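Local structure of 4-carboxymuconolactone decarboxylase (Sinorhizobium meliloti, 4G9Q) at residues Arg73-Leu78 and Asn103-Glu109; Ala97-Glu102 and Ala136-Arg140; Ala149-Leu155 and Leu194-Pro200. The protein forms a trimer of all-alpha subunits and probably acts as a lyase in benzoate degradation, possibly with peroxiredoxin activity. All blocks are in the same frame, centred on the assembly; numbering follows the deposited sequence.

Interactions 1 and 2 adjoin, because helix 93-102 enters interaction 2 and then runs directly into the turn of interaction 1; a probable hydrogen bond from V105 N to A100 O ties the two. Interaction 1 lies deepest, its centre about 11 Å from that of the chain, and mixes apolar contacts with a charged network. Interaction 2, about 17 Å out, joins two helices through small and apolar residues, with one arginine beside them. Interaction 3 is a surface contact between two loops, held by R195 on backbone carbonyls, by waters and by prolines. It meets interaction 1 where E109 packs on D197 and L198, but does not touch interaction 2.

Interaction 1 of 3, residues Arg73-Leu78 and Asn103-Glu109; sequences RRDRSL and NGVKPSE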
loop_
_atom_site.group_PDB
_atom_site.type_symbol
_atom_site.label_atom_id
_atom_site.label_comp_id
_atom_site.label_asym_id
_atom_site.label_seq_id
_atom_site.Cartn_x
_atom_site.Cartn_y
_atom_site.Cartn_z
ATOM N N ARG A 73 19.912 -15.409 10.638
ATOM C CA ARG A 73 18.731 -15.896 9.915
ATOM C C ARG A 73 17.447 -15.749 10.727
ATOM O O ARG A 73 16.386 -15.484 10.167
ATOM C CB ARG A 73 18.908 -17.353 9.489
ATOM C CG ARG A 73 19.813 -17.562 8.287
ATOM C CD ARG A 73 19.910 -19.050 7.925
ATOM N NE ARG A 73 20.546 -19.838 8.985
ATOM C CZ ARG A 73 19.956 -20.811 9.681
ATOM N NH1 ARG A 73 18.699 -21.159 9.435
ATOM N NH2 ARG A 73 20.633 -21.453 10.623
ATOM N N ARG A 74 17.555 -15.934 12.041
ATOM C CA ARG A 74 16.421 -15.764 12.949
ATOM C C ARG A 74 15.864 -14.341 12.855
ATOM O O ARG A 74 14.654 -14.151 12.680
ATOM C CB ARG A 74 16.832 -16.113 14.385
ATOM C CG ARG A 74 15.713 -16.023 15.436
ATOM C CD ARG A 74 15.606 -14.624 16.012
ATOM N NE ARG A 74 14.800 -14.568 17.233
ATOM C CZ ARG A 74 14.679 -13.483 17.991
ATOM N NH1 ARG A 74 15.304 -12.359 17.657
ATOM N NH2 ARG A 74 13.933 -13.520 19.088
ATOM N N ASP A 75 16.747 -13.348 12.960
ATOM C CA ASP A 75 16.328 -11.949 12.894
ATOM C C ASP A 75 15.812 -11.595 11.507
ATOM O O ASP A 75 14.836 -10.862 11.383
ATOM C CB ASP A 75 17.467 -11.004 13.277
ATOM C CG ASP A 75 17.769 -11.010 14.765
ATOM O OD1 ASP A 75 16.869 -11.319 15.571
ATOM O OD2 ASP A 75 18.921 -10.697 15.133
ATOM N N ARG A 76 16.465 -12.117 10.470
ATOM C CA ARG A 76 15.991 -11.902 9.096
ATOM C C ARG A 76 14.584 -12.465 8.888
ATOM O O ARG A 76 13.765 -11.867 8.187
ATOM C CB ARG A 76 16.968 -12.479 8.066
ATOM C CG ARG A 76 18.201 -11.626 7.886
ATOM C CD ARG A 76 19.172 -12.203 6.860
ATOM N NE ARG A 76 20.459 -11.529 7.015
ATOM C CZ ARG A 76 20.786 -10.385 6.422
ATOM N NH1 ARG A 76 19.937 -9.783 5.591
ATOM N NH2 ARG A 76 21.974 -9.845 6.654
ATOM N N SER A 77 14.301 -13.608 9.509
ATOM C CA SER A 77 12.959 -14.185 9.443
ATOM C C SER A 77 11.908 -13.271 10.086
ATOM O O SER A 77 10.833 -13.076 9.519
ATOM C CB SER A 77 12.929 -15.581 10.068
ATOM O OG SER A 77 13.521 -16.542 9.206
ATOM N N LEU A 78 12.224 -12.700 11.250
ATOM C CA LEU A 78 11.322 -11.746 11.900
ATOM C C LEU A 78 11.077 -10.511 11.035
ATOM O O LEU A 78 9.940 -10.057 10.899
ATOM C CB LEU A 78 11.855 -11.326 13.273
ATOM C CG LEU A 78 11.610 -12.302 14.427
ATOM C CD1 LEU A 78 12.419 -11.857 15.636
ATOM C CD2 LEU A 78 10.122 -12.405 14.768
ATOM N N ASN A 103 14.337 -21.439 11.328
ATOM C CA ASN A 103 15.411 -20.523 11.718
ATOM C C ASN A 103 15.466 -20.187 13.210
ATOM O O ASN A 103 16.339 -19.431 13.652
ATOM C CB ASN A 103 15.345 -19.237 10.891
ATOM C CG ASN A 103 15.703 -19.462 9.434
ATOM O OD1 ASN A 103 16.304 -20.476 9.078
ATOM N ND2 ASN A 103 15.333 -18.514 8.584
ATOM N N GLY A 104 14.532 -20.739 13.975
ATOM C CA GLY A 104 14.567 -20.621 15.428
ATOM C C GLY A 104 13.695 -19.536 16.027
ATOM O O GLY A 104 13.795 -19.257 17.223
ATOM N N VAL A 105 12.851 -18.914 15.205
ATOM C CA VAL A 105 11.802 -18.035 15.726
ATOM C C VAL A 105 10.772 -18.936 16.405
ATOM O O VAL A 105 10.345 -19.940 15.829
ATOM C CB VAL A 105 11.122 -17.181 14.619
ATOM C CG1 VAL A 105 10.063 -16.260 15.221
ATOM C CG2 VAL A 105 12.154 -16.343 13.858
ATOM N N LYS A 106 10.404 -18.594 17.637
ATOM C CA LYS A 106 9.428 -19.378 18.391
ATOM C C LYS A 106 8.018 -19.149 17.854
ATOM O O LYS A 106 7.705 -18.043 17.403
ATOM C CB LYS A 106 9.465 -18.996 19.871
ATOM C CG LYS A 106 10.784 -19.280 20.573
ATOM C CD LYS A 106 10.713 -18.773 22.005
ATOM C CE LYS A 106 12.033 -18.934 22.735
ATOM N NZ LYS A 106 11.885 -18.451 24.138
ATOM N N PRO A 107 7.153 -20.183 17.913
ATOM C CA PRO A 107 5.747 -19.972 17.560
ATOM C C PRO A 107 5.138 -18.772 18.295
ATOM O O PRO A 107 4.380 -17.999 17.698
ATOM C CB PRO A 107 5.080 -21.266 18.026
ATOM C CG PRO A 107 6.148 -22.300 17.866
ATOM C CD PRO A 107 7.441 -21.606 18.190
ATOM N N SER A 108 5.493 -18.608 19.569
ATOM C CA SER A 108 4.956 -17.518 20.390
ATOM C C SER A 108 5.396 -16.147 19.871
ATOM O O SER A 108 4.661 -15.165 20.000
ATOM C CB SER A 108 5.355 -17.696 21.858
ATOM O OG SER A 108 6.762 -17.680 22.019
ATOM N N GLU A 109 6.588 -16.090 19.281
ATOM C CA GLU A 109 7.116 -14.844 18.710
ATOM C C GLU A 109 6.395 -14.467 17.409
ATOM O O GLU A 109 6.107 -13.290 17.169
ATOM C CB GLU A 109 8.628 -14.946 18.517
ATOM C CG GLU A 109 9.393 -14.923 19.848
ATOM C CD GLU A 109 10.866 -15.243 19.695
ATOM O OE1 GLU A 109 11.213 -16.059 18.817
ATOM O OE2 GLU A 109 11.677 -14.682 20.465
HETATM O O HOH W 1 13.746 -16.848 18.681
#
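R74 lays its methylene chain across V105 at about a right angle, with CG of R74 3.9 Å from CG2 of V105. Its CG stands anti to the backbone N (chi1 -178°), and a bend at chi2 then swings the guanidinium round toward E109. NH2 of R74 gives E109 OE2 a salt-bridged hydrogen bond of 2.9 Å; the oxygen lies near the guanidinium plane, but the donor comes from above the carboxylate. NH1 reaches D75 OD1 at 2.8 Å and also pairs with D202 of helix 200-213. NE binds a water that in turn donates to G104 O and E109 OE1, while L78 CD1 lies over the margin of one face. Arginine suits this place because its flat head can serve several acceptors at once.

One turn along the helix from R73, N103 ND2 donates to S77 OG at 2.7 Å, a fairly straight bond (160°) in the amide plane. G104 ends helix 93-102 in a Schellman motif; at its positive phi, the lack of a CB avoids a collision with the carbonyl of N103. V105 packs beside L78, CG1 of V105 3.9 Å from CD2 of L78. E109 OE1 accepts the N-H of the N-cap K106 at 2.9 Å, one half of a capping box. The R74, D75 and E109 salt-bridge network probably balances the arginine's charge and fixes its rotation.

Interaction 2 of 3, residues Ala97-Glu102 and Ala136-Arg140; sequences ADQALE and AFAKR
R140 reaches across to D98, L101 and E102 from the end of the segment 136-140. Its CB points toward segment 97-102, and CG packs 4.0 Å from L101 CD1. A bend at chi2 (-87°) puts CD 3.2 Å from D98 OD1, and a second at chi3 (-70°) turns NE and the guanidinium over L101 and toward E102. The guanidinium lies with one face over L101 CB, NH2 of R140 3.7 Å from it. At the tip, NH1 carries two salt-bridged hydrogen bonds: to E102 OE1 at 3.0 Å, and to D98 OD1 at 3.2 Å, where it arrives from above the carboxylate plane. NH2 adds a weak bond to the same E102 oxygen. Both carboxylate planes stand nearly perpendicular to the guanidinium plane, and a water links D98 OD1 to A136 O.

Beside this charged edge of the contact, A97 CB meets A136 CB at 4.0 Å; alanines suit the place because they let the backbones come close. L101 CD1 touches the edge of the F137 ring, whose other neighbours include I110 of helix 107-120 and S48 of the second subunit. Helices 93-102 and 130-139 of this all-alpha subunit are thus joined by an alanine-to-alanine approach flanked by a D98, E102 and R140 salt-bridge network.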
loop_
_atom_site.group_PDB
_atom_site.type_symbol
_atom_site.label_atom_id
_atom_site.label_comp_id
_atom_site.label_asym_id
_atom_site.label_seq_id
_atom_site.Cartn_x
_atom_site.Cartn_y
_atom_site.Cartn_z
ATOM N N ALA A 97 6.734 -18.260 7.260
ATOM C CA ALA A 97 6.535 -18.608 8.671
ATOM C C ALA A 97 7.172 -19.956 8.980
ATOM O O ALA A 97 7.783 -20.124 10.034
ATOM C CB ALA A 97 5.052 -18.605 9.048
ATOM N N ASP A 98 7.046 -20.907 8.052
ATOM C CA ASP A 98 7.711 -22.202 8.194
ATOM C C ASP A 98 9.224 -22.012 8.284
ATOM O O ASP A 98 9.878 -22.591 9.150
ATOM C CB ASP A 98 7.364 -23.136 7.028
ATOM C CG ASP A 98 8.078 -24.476 7.128
ATOM O OD1 ASP A 98 7.604 -25.347 7.883
ATOM O OD2 ASP A 98 9.115 -24.658 6.457
ATOM N N GLN A 99 9.770 -21.197 7.384
ATOM C CA GLN A 99 11.200 -20.897 7.392
ATOM C C GLN A 99 11.619 -20.233 8.696
ATOM O O GLN A 99 12.689 -20.527 9.225
ATOM C CB GLN A 99 11.584 -20.009 6.211
ATOM C CG GLN A 99 11.705 -20.738 4.881
ATOM C CD GLN A 99 12.806 -21.789 4.868
ATOM O OE1 GLN A 99 13.956 -21.515 5.222
ATOM N NE2 GLN A 99 12.454 -22.999 4.451
ATOM N N ALA A 100 10.775 -19.340 9.216
ATOM C CA ALA A 100 11.075 -18.666 10.481
ATOM C C ALA A 100 11.217 -19.672 11.623
ATOM O O ALA A 100 12.155 -19.596 12.420
ATOM C CB ALA A 100 10.003 -17.633 10.805
ATOM N N LEU A 101 10.284 -20.619 11.683
ATOM C CA LEU A 101 10.319 -21.684 12.686
ATOM C C LEU A 101 11.593 -22.522 12.556
ATOM O O LEU A 101 12.249 -22.826 13.556
ATOM C CB LEU A 101 9.068 -22.559 12.578
ATOM C CG LEU A 101 7.732 -21.881 12.905
ATOM C CD1 LEU A 101 6.573 -22.749 12.460
ATOM C CD2 LEU A 101 7.629 -21.571 14.399
ATOM N N GLU A 102 11.947 -22.868 11.319
ATOM C CA GLU A 102 13.201 -23.579 11.036
ATOM C C GLU A 102 14.420 -22.761 11.491
ATOM O O GLU A 102 15.396 -23.318 12.004
ATOM C CB GLU A 102 13.292 -23.912 9.542
ATOM C CG GLU A 102 14.375 -24.927 9.173
ATOM C CD GLU A 102 14.066 -26.348 9.638
ATOM O OE1 GLU A 102 12.891 -26.663 9.941
ATOM O OE2 GLU A 102 15.015 -27.161 9.695
ATOM N N ALA A 136 0.879 -23.131 8.282
ATOM C CA ALA A 136 2.277 -23.343 8.651
ATOM C C ALA A 136 2.388 -24.040 10.007
ATOM O O ALA A 136 3.172 -24.983 10.160
ATOM C CB ALA A 136 3.032 -22.025 8.657
ATOM N N PHE A 137 1.590 -23.584 10.975
ATOM C CA PHE A 137 1.568 -24.178 12.312
ATOM C C PHE A 137 1.043 -25.613 12.299
ATOM O O PHE A 137 1.615 -26.489 12.952
ATOM C CB PHE A 137 0.725 -23.337 13.284
ATOM C CG PHE A 137 1.403 -22.075 13.765
ATOM C CD1 PHE A 137 2.745 -21.822 13.486
ATOM C CD2 PHE A 137 0.695 -21.151 14.526
ATOM C CE1 PHE A 137 3.366 -20.650 13.943
ATOM C CE2 PHE A 137 1.309 -19.978 14.992
ATOM C CZ PHE A 137 2.649 -19.734 14.700
ATOM N N ALA A 138 -0.042 -25.843 11.562
ATOM C CA ALA A 138 -0.649 -27.180 11.475
ATOM C C ALA A 138 0.324 -28.225 10.927
ATOM O O ALA A 138 0.409 -29.329 11.462
ATOM C CB ALA A 138 -1.929 -27.145 10.644
ATOM N N LYS A 139 1.066 -27.861 9.881
ATOM C CA LYS A 139 2.042 -28.763 9.257
ATOM C C LYS A 139 3.163 -29.170 10.217
ATOM O O LYS A 139 3.711 -30.270 10.104
ATOM C CB LYS A 139 2.643 -28.131 7.992
ATOM C CG LYS A 139 1.621 -27.669 6.953
ATOM C CD LYS A 139 1.229 -28.758 5.962
ATOM C CE LYS A 139 0.324 -28.197 4.859
ATOM N NZ LYS A 139 0.984 -27.106 4.068
ATOM N N ARG A 140 3.491 -28.282 11.158
ATOM C CA ARG A 140 4.574 -28.504 12.123
ATOM C C ARG A 140 4.081 -29.059 13.464
ATOM O O ARG A 140 4.880 -29.268 14.385
ATOM C CB ARG A 140 5.339 -27.198 12.383
ATOM C CG ARG A 140 5.832 -26.458 11.142
ATOM C CD ARG A 140 7.191 -26.925 10.673
ATOM N NE ARG A 140 8.273 -26.544 11.582
ATOM C CZ ARG A 140 9.526 -26.302 11.204
ATOM N NH1 ARG A 140 9.873 -26.364 9.923
ATOM N NH2 ARG A 140 10.437 -25.980 12.111
HETATM O O HOH W 2 4.888 -25.561 7.978
#

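Interaction 3 of 3, residues Ala149-Leu155 and Leu194-Pro200; sequences AVESTPL and LRPDLAP
R195 turns the edge of its guanidinium to two successive backbone carbonyls, those of A149 and V150. NH2 meets A149 O at 2.8 Å, nearly along the C=O axis, although the oxygen is tilted out of the guanidinium plane. NH1 reaches V150 O at 2.9 Å with the oxygen in that plane, but approaches from well above the carbonyl's own plane (50°). A bend at chi3 (57°) brings the group there, and arginine suits the place because its two terminal nitrogens can each serve one of two successive carbonyls. D197 faces the same segment: its OD1 accepts A149 N at 3.0 Å, from above the carboxylate plane. Two waters join D197 to S152, whose OG packs on P196 CG at 3.3 Å.

At the other end, L155 N donates to L194 O at 2.7 Å. The L155 side chain runs over the prolines: CD2 slants across P196, 3.9 Å from its CB, while CD1 reaches end-on to the P200 ring, 3.8 Å from its CD. Rigid proline rings offer the leucine a firm apolar surface.

The contact thus ties the linker leading to helix 159-173 onto the turn between helices 178-192 and 200-213. R195 also pairs through NE with E112 of helix 107-120, against which L198 packs, and it touches Y56 of the second subunit.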
loop_
_atom_site.group_PDB
_atom_site.type_symbol
_atom_site.label_atom_id
_atom_site.label_comp_id
_atom_site.label_asym_id
_atom_site.label_seq_id
_atom_site.Cartn_x
_atom_site.Cartn_y
_atom_site.Cartn_z
ATOM N N ALA A 149 0.737 -15.607 25.077
ATOM C CA ALA A 149 -0.312 -15.596 26.099
ATOM C C ALA A 149 -1.311 -14.467 25.868
ATOM O O ALA A 149 -0.926 -13.362 25.495
ATOM C CB ALA A 149 0.308 -15.479 27.489
ATOM N N VAL A 150 -2.595 -14.754 26.081
ATOM C CA VAL A 150 -3.624 -13.714 26.057
ATOM C C VAL A 150 -3.306 -12.629 27.089
ATOM O O VAL A 150 -3.299 -11.435 26.771
ATOM C CB VAL A 150 -5.041 -14.298 26.302
ATOM C CG1 VAL A 150 -6.067 -13.188 26.486
ATOM C CG2 VAL A 150 -5.446 -15.199 25.158
ATOM N N GLU A 151 -3.039 -13.050 28.324
ATOM C CA GLU A 151 -2.615 -12.124 29.369
ATOM C C GLU A 151 -1.515 -12.767 30.210
ATOM O O GLU A 151 -1.645 -13.911 30.644
ATOM C CB GLU A 151 -3.802 -11.710 30.252
ATOM C CG GLU A 151 -3.456 -10.649 31.293
ATOM C CD GLU A 151 -4.655 -10.150 32.089
ATOM O OE1 GLU A 151 -5.796 -10.609 31.853
ATOM O OE2 GLU A 151 -4.446 -9.286 32.963
ATOM N N SER A 152 -0.420 -12.039 30.405
ATOM C CA SER A 152 0.642 -12.493 31.306
ATOM C C SER A 152 1.351 -11.318 31.980
ATOM O O SER A 152 1.007 -10.154 31.742
ATOM C CB SER A 152 1.622 -13.429 30.584
ATOM O OG SER A 152 2.241 -12.799 29.478
ATOM N N THR A 153 2.327 -11.627 32.834
ATOM C CA THR A 153 3.015 -10.616 33.630
ATOM C C THR A 153 3.747 -9.613 32.740
ATOM O O THR A 153 4.597 -10.001 31.934
ATOM C CB THR A 153 3.983 -11.270 34.643
ATOM O OG1 THR A 153 3.224 -12.092 35.534
ATOM C CG2 THR A 153 4.733 -10.218 35.453
ATOM N N PRO A 154 3.408 -8.318 32.876
ATOM C CA PRO A 154 4.033 -7.318 32.014
ATOM C C PRO A 154 5.517 -7.171 32.307
ATOM O O PRO A 154 5.960 -7.452 33.426
ATOM C CB PRO A 154 3.298 -6.018 32.371
ATOM C CG PRO A 154 2.108 -6.428 33.188
ATOM C CD PRO A 154 2.450 -7.720 33.822
ATOM N N LEU A 155 6.271 -6.751 31.295
ATOM C CA LEU A 155 7.653 -6.321 31.483
ATOM C C LEU A 155 7.681 -5.007 32.273
ATOM O O LEU A 155 6.674 -4.290 32.318
ATOM C CB LEU A 155 8.353 -6.168 30.124
ATOM C CG LEU A 155 8.418 -7.428 29.250
ATOM C CD1 LEU A 155 8.901 -7.069 27.842
ATOM C CD2 LEU A 155 9.301 -8.510 29.870
ATOM N N LEU A 194 4.649 -3.738 26.770
ATOM C CA LEU A 194 5.084 -4.451 27.975
ATOM C C LEU A 194 4.764 -5.948 27.938
ATOM O O LEU A 194 5.120 -6.693 28.861
ATOM C CB LEU A 194 4.453 -3.805 29.214
ATOM C CG LEU A 194 4.655 -2.292 29.343
ATOM C CD1 LEU A 194 3.916 -1.765 30.570
ATOM C CD2 LEU A 194 6.147 -1.916 29.380
ATOM N N ARG A 195 4.102 -6.400 26.876
ATOM C CA ARG A 195 3.814 -7.820 26.725
ATOM C C ARG A 195 5.119 -8.602 26.534
ATOM O O ARG A 195 5.950 -8.229 25.708
ATOM C CB ARG A 195 2.830 -8.052 25.576
ATOM C CG ARG A 195 1.390 -7.634 25.912
ATOM C CD ARG A 195 0.484 -7.700 24.674
ATOM N NE ARG A 195 0.485 -9.038 24.079
ATOM C CZ ARG A 195 -0.299 -10.043 24.460
ATOM N NH1 ARG A 195 -1.190 -9.883 25.437
ATOM N NH2 ARG A 195 -0.196 -11.216 23.854
ATOM N N PRO A 196 5.324 -9.669 27.327
ATOM C CA PRO A 196 6.643 -10.328 27.318
ATOM C C PRO A 196 6.925 -11.279 26.145
ATOM O O PRO A 196 8.060 -11.740 25.991
ATOM C CB PRO A 196 6.651 -11.103 28.646
ATOM C CG PRO A 196 5.201 -11.412 28.897
ATOM C CD PRO A 196 4.463 -10.172 28.418
ATOM N N ASP A 197 5.918 -11.551 25.319
ATOM C CA ASP A 197 6.016 -12.585 24.284
ATOM C C ASP A 197 6.960 -12.213 23.134
ATOM O O ASP A 197 7.400 -13.079 22.376
ATOM C CB ASP A 197 4.617 -12.957 23.792
ATOM C CG ASP A 197 3.626 -13.100 24.944
ATOM O OD1 ASP A 197 3.378 -14.252 25.362
ATOM O OD2 ASP A 197 3.136 -12.056 25.456
ATOM N N LEU A 198 7.268 -10.925 23.014
ATOM C CA LEU A 198 8.441 -10.477 22.271
ATOM C C LEU A 198 9.314 -9.704 23.235
ATOM O O LEU A 198 8.819 -8.858 23.989
ATOM C CB LEU A 198 8.057 -9.561 21.107
ATOM C CG LEU A 198 7.449 -10.176 19.848
ATOM C CD1 LEU A 198 6.846 -9.082 18.963
ATOM C CD2 LEU A 198 8.468 -11.026 19.076
ATOM N N ALA A 199 10.613 -9.992 23.214
ATOM C CA ALA A 199 11.588 -9.150 23.899
ATOM C C ALA A 199 11.506 -7.745 23.304
ATOM O O ALA A 199 11.220 -7.607 22.108
ATOM C CB ALA A 199 12.979 -9.722 23.725
ATOM N N PRO A 200 11.728 -6.698 24.129
ATOM C CA PRO A 200 11.654 -5.317 23.638
ATOM C C PRO A 200 12.461 -5.086 22.361
ATOM O O PRO A 200 11.965 -4.432 21.442
ATOM C CB PRO A 200 12.221 -4.512 24.806
ATOM C CG PRO A 200 11.773 -5.297 25.995
ATOM C CD PRO A 200 11.967 -6.729 25.587
HETATM O O HOH W 3 0.968 -11.964 27.240
HETATM O O HOH W 4 3.872 -14.740 28.209
#